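Local structure of uncharacterized protein (Xanthomonas axonopodis pv. citri, 3OV5) at residues A[5-10]-A[46-51]; A[30-35]-A[77-82]; A[39-44]-A[61-66]. The protein is a VirB7 component of the bacterial type IV secretion system whose globular domain resembles the N0 domain of outer membrane transport proteins. One frame throughout, in Å; residues are numbered along the deposited sequence. Where two conformers were deposited one is given.

Contact 1: residues A[5-10]-A[46-51]; sequences TYQATP and AISTTS. With IPA (isopropyl alcohol), chain B.
The carbonyl oxygen of T49 is met by three groups of the 5-10 segment. The backbone N of Y6 donates to T49 O at 2.8 Å, and T5 CA makes a CH...O contact with the same oxygen at 3.5 Å. The third is the Y6 ring, whose CD2 lies 3.4 Å from T49 O. The motif is a short antiparallel bridge between strands 6-7 and 48-49, the two-stranded sheet of this N0-like domain. T49 N returns a longer bond to Y6 O at 3.1 Å, which makes Y6 and T49 a hydrogen-bonded pair. S48 CA also approaches Y6 O.

The ring of Y6 lies beside the turn that follows T49. Its chi1 of -65° turns the CD2-CE2 edge to T49 O and T50 O. T50 O meets that edge in plane, 3.7 Å from Y6 CE2. Outside the two segments, Y6 OH is hydrogen-bonded to S26 OG, and W22 packs edge-to-face against the ring. S51 is the N-cap of helix 52-63, and its OG takes up Q54 N. T49 opens an ST turn: S51 N, two residues on, donates to T49 OG1 at 3.0 Å, nearly straight at 166°.

Contact 2: residues A[30-35]-A[77-82]; sequences LSYNLP and LLVQPV
Two parallel strands, 29-32 and 76-81, pair here in the three-stranded mixed sheet of the N0-like domain. Strand 76-81 is the central one, with 68-73 along its other edge. The short strand segments run almost exactly parallel, 2° apart. L30 pairs with L77, S31 with L78 and Y32 with V79. S31 is gripped through both its backbone polar atoms. S31 N donates to L77 O at 2.9 Å, and S31 O accepts from V79 N at 2.9 Å in a nearly straight bond (176°). N33 N continues the ladder to V79 O at 2.8 Å, in a more bent bond.

V79 carries most of the side-chain packing. Its CG1 stands anti to the backbone N (chi1 -176°) and meets both L34 CD1 and the Y32 ring at CE1. CG2 is the branch that reaches L30 CD1. The L34 side chain lies nearly perpendicular to that of V79, while its other methyl, CD2, rests against P81. L19 of helix 15-24 also packs on V79, so the face carrying L30, Y32 and V79 packs on that helix. Y32 also touches L15 and K16 of the same helix, and its OH bonds to S36 O.

On the face bearing S31 and L78, a leucine methyl meets a serine CB and an asparagine amide nitrogen. L78 CD1 touches these two side chains of the 30-35 segment, S31 CB at 3.9 Å and N33 ND2 at 3.8 Å.

Contact 3: residues A[39-44]-A[61-66]; sequences TLIGPV and AVYAAQ
Y63 has its CG beside the backbone N and anti to the carbonyl carbon (chi1 -72°), which carries the ring from the 61-63 part of the helix to the 39-44 loop. V62 has CG1 anti to its backbone N (chi1 170°), and this branch meets I41. The phenol is held at its tip: Y63 OH donates to T39 O at 2.7 Å. That carbonyl oxygen lies at the ring edge, in the ring plane. The hydroxyl approaches it at a bend, with a C=O...O angle of 128°. L40 CA is also close, 3.2 Å from Y63 OH.

Apolar contacts accompany the hydroxyl bond. The I41 and V62 side chains run alongside each other, pointing opposite ways, with I41 CD1 3.5 Å from V62 CG1. I41 CG1 also touches this methyl. P43 CB rests on the other branch of V62, CG2, at 4.0 Å. V44 CG2 lies 4.0 Å from both V62 CG1 and Y63 CE1.

L15 of helix 15-24 also packs on Y63, while M18 of that helix meets L40 and V44. The loop enters a 3-10 segment that begins at 42, where V44 N bonds to I41 O at 2.9 Å. The arrangement is a loop packed on the 61-63 part of a helix, joining the 39-44 connection to helix 52-63 within the N0-like fold.

In the fold
Contacts 1 and 2 are both strand pairings, but they lie on opposite sides of the chain's centre, with centres 19 Å apart. Contact 1 is a short antiparallel bridge. Contact 2 is a longer parallel ladder at the surface, with a buried valine on its helix-facing side. Contact 3, like contact 1, is partly buried. It has no strand bonds and relies on apolar packing and one phenol hydrogen bond. Helix 52-63 relates contacts 1 and 3, since S51 caps its start and V62 and Y63 belong to it. These two contacts also touch, through A8 with L40 and V44. Contact 3 is nested along the chain inside the loop closed by contact 2. Helix 15-24 packs against all three.

Contact 1: residues A[5-10]-A[46-51]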
# COMPACT_ATOMS: atom_id res chain seq x y z
N THR A 5 11.32 4.36 -7.21
CA THR A 5 10.18 5.03 -6.54
C THR A 5 9.02 4.11 -6.41
O THR A 5 8.68 3.29 -7.27
CB THR A 5 9.60 6.26 -7.27
OG1 THR A 5 9.27 5.86 -8.60
CG2 THR A 5 10.58 7.40 -7.31
N TYR A 6 8.40 4.22 -5.24
CA TYR A 6 7.12 3.58 -4.95
C TYR A 6 6.04 4.35 -5.71
O TYR A 6 5.88 5.56 -5.54
CB TYR A 6 6.81 3.61 -3.45
CG TYR A 6 7.79 2.80 -2.65
CD1 TYR A 6 7.63 1.42 -2.54
CD2 TYR A 6 8.92 3.39 -2.08
CE1 TYR A 6 8.55 0.64 -1.82
CE2 TYR A 6 9.86 2.63 -1.40
CZ TYR A 6 9.66 1.26 -1.27
OH TYR A 6 10.59 0.54 -0.56
N GLN A 7 5.30 3.62 -6.54
CA GLN A 7 4.25 4.17 -7.39
C GLN A 7 3.40 3.03 -7.90
O GLN A 7 3.83 1.86 -7.86
CB GLN A 7 4.83 4.97 -8.56
CG GLN A 7 5.70 4.12 -9.47
CD GLN A 7 6.21 4.87 -10.67
OE1 GLN A 7 5.74 5.93 -11.05
NE2 GLN A 7 7.22 4.30 -11.30
N ALA A 8 2.24 3.36 -8.45
CA ALA A 8 1.51 2.42 -9.28
C ALA A 8 2.13 2.41 -10.67
O ALA A 8 2.60 3.43 -11.17
CB ALA A 8 0.03 2.80 -9.37
N THR A 9 2.11 1.24 -11.30
CA THR A 9 2.66 1.07 -12.64
C THR A 9 1.69 0.30 -13.47
O THR A 9 0.74 -0.25 -12.94
CB THR A 9 3.97 0.30 -12.62
OG1 THR A 9 3.73 -1.07 -12.26
CG2 THR A 9 4.97 0.95 -11.72
N PRO A 10 1.92 0.25 -14.80
CA PRO A 10 1.03 -0.54 -15.66
C PRO A 10 0.82 -1.99 -15.22
O PRO A 10 -0.24 -2.55 -15.44
CB PRO A 10 1.72 -0.47 -17.04
CG PRO A 10 2.37 0.84 -17.04
CD PRO A 10 2.94 0.94 -15.63
N ALA A 46 -1.28 9.48 -7.87
CA ALA A 46 -0.50 10.60 -7.34
C ALA A 46 0.78 10.14 -6.65
O ALA A 46 1.67 10.97 -6.41
CB ALA A 46 -1.35 11.42 -6.37
N ILE A 47 0.89 8.86 -6.28
CA ILE A 47 2.00 8.44 -5.44
C ILE A 47 3.24 8.21 -6.28
O ILE A 47 3.22 7.43 -7.25
CB ILE A 47 1.64 7.16 -4.69
CG1 ILE A 47 0.37 7.39 -3.85
CG2 ILE A 47 2.83 6.69 -3.85
CD1 ILE A 47 -0.14 6.11 -3.16
N SER A 48 4.32 8.87 -5.92
CA SER A 48 5.60 8.64 -6.57
C SER A 48 6.67 9.17 -5.65
O SER A 48 6.94 10.37 -5.64
CB SER A 48 5.66 9.38 -7.92
OG SER A 48 6.96 9.29 -8.48
N THR A 49 7.27 8.28 -4.87
CA THR A 49 8.22 8.71 -3.85
C THR A 49 9.23 7.63 -3.57
O THR A 49 8.92 6.44 -3.62
CB THR A 49 7.48 9.12 -2.55
OG1 THR A 49 8.44 9.37 -1.51
CG2 THR A 49 6.55 8.03 -2.10
N THR A 50 10.46 8.04 -3.24
CA THR A 50 11.48 7.10 -2.82
C THR A 50 11.26 6.60 -1.39
O THR A 50 11.94 5.66 -0.97
CB THR A 50 12.90 7.72 -2.91
OG1 THR A 50 12.94 8.86 -2.04
CG2 THR A 50 13.26 8.09 -4.34
N SER A 51 10.37 7.25 -0.63
CA SER A 51 10.15 6.92 0.78
C SER A 51 9.03 5.91 0.94
O SER A 51 7.89 6.22 0.62
CB SER A 51 9.78 8.20 1.51
OG SER A 51 9.28 7.91 2.81
C1 IPA B . 15.27 10.44 -2.70
C2 IPA B . 14.85 11.74 -3.36
C3 IPA B . 15.36 11.85 -4.78
O2 IPA B . 13.44 11.90 -3.34

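Contact 2: residues A[30-35]-A[77-82]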
# COMPACT_ATOMS: atom_id res chain seq x y z
N LEU A 30 4.34 -8.78 2.96
CA LEU A 30 3.03 -8.14 2.94
C LEU A 30 2.08 -8.93 3.82
O LEU A 30 1.90 -10.14 3.61
CB LEU A 30 2.47 -8.09 1.52
CG LEU A 30 1.02 -7.60 1.40
CD1 LEU A 30 0.88 -6.17 1.87
CD2 LEU A 30 0.54 -7.72 -0.05
N SER A 31 1.45 -8.25 4.79
CA SER A 31 0.35 -8.83 5.55
C SER A 31 -0.92 -8.10 5.15
O SER A 31 -1.13 -6.94 5.51
CB SER A 31 0.61 -8.67 7.04
OG SER A 31 1.74 -9.44 7.41
N TYR A 32 -1.72 -8.77 4.33
CA TYR A 32 -2.92 -8.19 3.78
C TYR A 32 -4.11 -8.71 4.58
O TYR A 32 -4.59 -9.81 4.36
CB TYR A 32 -3.04 -8.52 2.29
CG TYR A 32 -4.16 -7.75 1.63
CD1 TYR A 32 -3.96 -6.44 1.18
CD2 TYR A 32 -5.42 -8.31 1.48
CE1 TYR A 32 -5.00 -5.69 0.62
CE2 TYR A 32 -6.47 -7.57 0.91
CZ TYR A 32 -6.26 -6.26 0.50
OH TYR A 32 -7.26 -5.50 -0.02
N ASN A 33 -4.56 -7.92 5.55
CA ASN A 33 -5.52 -8.38 6.55
C ASN A 33 -6.94 -7.85 6.30
O ASN A 33 -7.65 -7.46 7.23
CB ASN A 33 -5.04 -7.98 7.95
CG ASN A 33 -3.78 -8.68 8.38
OD1 ASN A 33 -3.19 -9.47 7.65
ND2 ASN A 33 -3.37 -8.39 9.61
N LEU A 34 -7.35 -7.87 5.03
CA LEU A 34 -8.70 -7.51 4.62
C LEU A 34 -9.33 -8.70 3.92
O LEU A 34 -8.64 -9.54 3.34
CB LEU A 34 -8.68 -6.32 3.67
CG LEU A 34 -8.02 -5.04 4.20
CD1 LEU A 34 -8.00 -3.99 3.11
CD2 LEU A 34 -8.77 -4.50 5.42
N PRO A 35 -10.68 -8.77 3.92
CA PRO A 35 -11.33 -9.95 3.34
C PRO A 35 -11.27 -10.00 1.82
O PRO A 35 -11.37 -11.08 1.24
CB PRO A 35 -12.78 -9.81 3.78
CG PRO A 35 -12.95 -8.34 4.07
CD PRO A 35 -11.65 -7.90 4.61
N LEU A 77 4.79 -4.58 5.12
CA LEU A 77 3.71 -3.70 4.75
C LEU A 77 2.43 -4.33 5.30
O LEU A 77 2.13 -5.48 5.01
CB LEU A 77 3.66 -3.55 3.24
CG LEU A 77 4.86 -2.80 2.66
CD1 LEU A 77 4.90 -2.92 1.15
CD2 LEU A 77 4.76 -1.33 3.00
N LEU A 78 1.73 -3.58 6.14
CA LEU A 78 0.59 -4.08 6.89
C LEU A 78 -0.67 -3.34 6.45
O LEU A 78 -0.74 -2.11 6.55
CB LEU A 78 0.81 -3.84 8.39
CG LEU A 78 -0.32 -4.26 9.32
CD1 LEU A 78 -0.69 -5.74 9.22
CD2 LEU A 78 0.07 -3.91 10.74
N VAL A 79 -1.64 -4.10 5.92
CA VAL A 79 -2.92 -3.56 5.48
C VAL A 79 -3.99 -4.15 6.39
O VAL A 79 -4.08 -5.37 6.49
CB VAL A 79 -3.22 -3.94 4.02
CG1 VAL A 79 -4.51 -3.27 3.58
CG2 VAL A 79 -2.06 -3.54 3.10
N GLN A 80 -4.77 -3.30 7.07
CA GLN A 80 -5.67 -3.83 8.09
C GLN A 80 -6.79 -2.83 8.29
O GLN A 80 -6.68 -1.66 7.92
CB GLN A 80 -4.92 -4.05 9.41
CG GLN A 80 -4.38 -2.74 9.96
CD GLN A 80 -3.64 -2.87 11.25
OE1 GLN A 80 -3.95 -3.71 12.12
NE2 GLN A 80 -2.69 -1.97 11.44
N PRO A 81 -7.88 -3.26 8.93
CA PRO A 81 -8.85 -2.28 9.41
C PRO A 81 -8.15 -1.28 10.31
O PRO A 81 -7.29 -1.67 11.12
CB PRO A 81 -9.86 -3.13 10.18
CG PRO A 81 -9.73 -4.51 9.58
CD PRO A 81 -8.24 -4.64 9.37
N VAL A 82 -8.52 -0.00 10.22
CA VAL A 82 -7.84 1.00 11.04
C VAL A 82 -8.00 0.69 12.52
O VAL A 82 -9.12 0.61 13.01
CB VAL A 82 -8.38 2.42 10.79
CG1 VAL A 82 -7.67 3.42 11.70
CG2 VAL A 82 -8.29 2.82 9.31

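Contact 3: residues A[39-44]-A[61-66]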
# COMPACT_ATOMS: atom_id res chain seq x y z
N THR A 39 -9.60 -2.81 -6.38
CA THR A 39 -8.93 -2.18 -7.49
C THR A 39 -8.19 -0.94 -6.98
O THR A 39 -8.54 -0.33 -5.97
CB THR A 39 -9.89 -1.87 -8.62
OG1 THR A 39 -9.12 -1.73 -9.81
CG2 THR A 39 -10.61 -0.62 -8.38
N LEU A 40 -7.16 -0.54 -7.73
CA LEU A 40 -6.54 0.75 -7.51
C LEU A 40 -7.48 1.84 -7.98
O LEU A 40 -7.96 1.81 -9.13
CB LEU A 40 -5.21 0.84 -8.29
CG LEU A 40 -4.17 -0.19 -7.85
CD1 LEU A 40 -2.92 -0.14 -8.73
CD2 LEU A 40 -3.76 0.01 -6.41
N ILE A 41 -7.70 2.84 -7.14
CA ILE A 41 -8.51 4.00 -7.54
C ILE A 41 -7.61 5.13 -8.00
O ILE A 41 -6.43 5.19 -7.68
CB ILE A 41 -9.48 4.43 -6.41
CG1 ILE A 41 -8.74 4.77 -5.11
CG2 ILE A 41 -10.46 3.32 -6.17
CD1 ILE A 41 -9.67 5.49 -4.12
N GLY A 42 -8.19 6.03 -8.79
CA GLY A 42 -7.44 7.12 -9.39
C GLY A 42 -6.42 7.81 -8.51
O GLY A 42 -5.32 8.05 -8.97
N PRO A 43 -6.76 8.18 -7.25
CA PRO A 43 -5.81 8.88 -6.38
C PRO A 43 -4.49 8.15 -6.15
O PRO A 43 -3.50 8.78 -5.79
CB PRO A 43 -6.61 9.07 -5.06
CG PRO A 43 -7.98 8.95 -5.41
CD PRO A 43 -8.12 8.16 -6.68
N VAL A 44 -4.46 6.83 -6.34
CA VAL A 44 -3.19 6.11 -6.21
C VAL A 44 -2.17 6.61 -7.25
O VAL A 44 -0.96 6.52 -7.01
CB VAL A 44 -3.40 4.58 -6.33
CG1 VAL A 44 -2.13 3.82 -6.25
CG2 VAL A 44 -4.35 4.07 -5.29
N ALA A 61 -4.08 6.86 3.25
CA ALA A 61 -5.06 7.93 3.17
C ALA A 61 -6.06 7.67 2.04
O ALA A 61 -7.25 7.99 2.18
CB ALA A 61 -4.38 9.25 2.99
N VAL A 62 -5.59 7.09 0.92
CA VAL A 62 -6.47 6.82 -0.20
C VAL A 62 -7.57 5.83 0.18
O VAL A 62 -8.70 5.96 -0.28
CB VAL A 62 -5.66 6.32 -1.41
CG1 VAL A 62 -6.56 5.81 -2.50
CG2 VAL A 62 -4.74 7.43 -1.94
N TYR A 63 -7.21 4.82 1.01
CA TYR A 63 -8.15 3.78 1.39
C TYR A 63 -8.76 3.99 2.78
O TYR A 63 -9.54 3.15 3.25
CB TYR A 63 -7.50 2.37 1.23
CG TYR A 63 -7.35 2.01 -0.23
CD1 TYR A 63 -6.24 2.42 -0.96
CD2 TYR A 63 -8.37 1.30 -0.89
CE1 TYR A 63 -6.16 2.15 -2.33
CE2 TYR A 63 -8.28 1.01 -2.27
CZ TYR A 63 -7.17 1.45 -2.97
OH TYR A 63 -7.03 1.24 -4.34
N ALA A 64 -8.49 5.12 3.43
CA ALA A 64 -8.99 5.38 4.78
C ALA A 64 -10.50 5.40 4.83
O ALA A 64 -11.08 4.94 5.82
CB ALA A 64 -8.44 6.69 5.32
N ALA A 65 -11.15 5.98 3.81
CA ALA A 65 -12.62 6.09 3.86
C ALA A 65 -13.30 4.74 3.70
O ALA A 65 -14.48 4.61 4.04
CB ALA A 65 -13.12 7.07 2.80
N GLN A 66 -12.58 3.74 3.19
CA GLN A 66 -13.02 2.35 3.16
C GLN A 66 -12.76 1.62 4.49
O GLN A 66 -13.13 0.47 4.64
CB GLN A 66 -12.32 1.67 1.97
CG GLN A 66 -12.70 0.25 1.65
CD GLN A 66 -14.12 0.07 1.15
OE1 GLN A 66 -14.99 0.90 1.34
NE2 GLN A 66 -14.35 -1.01 0.45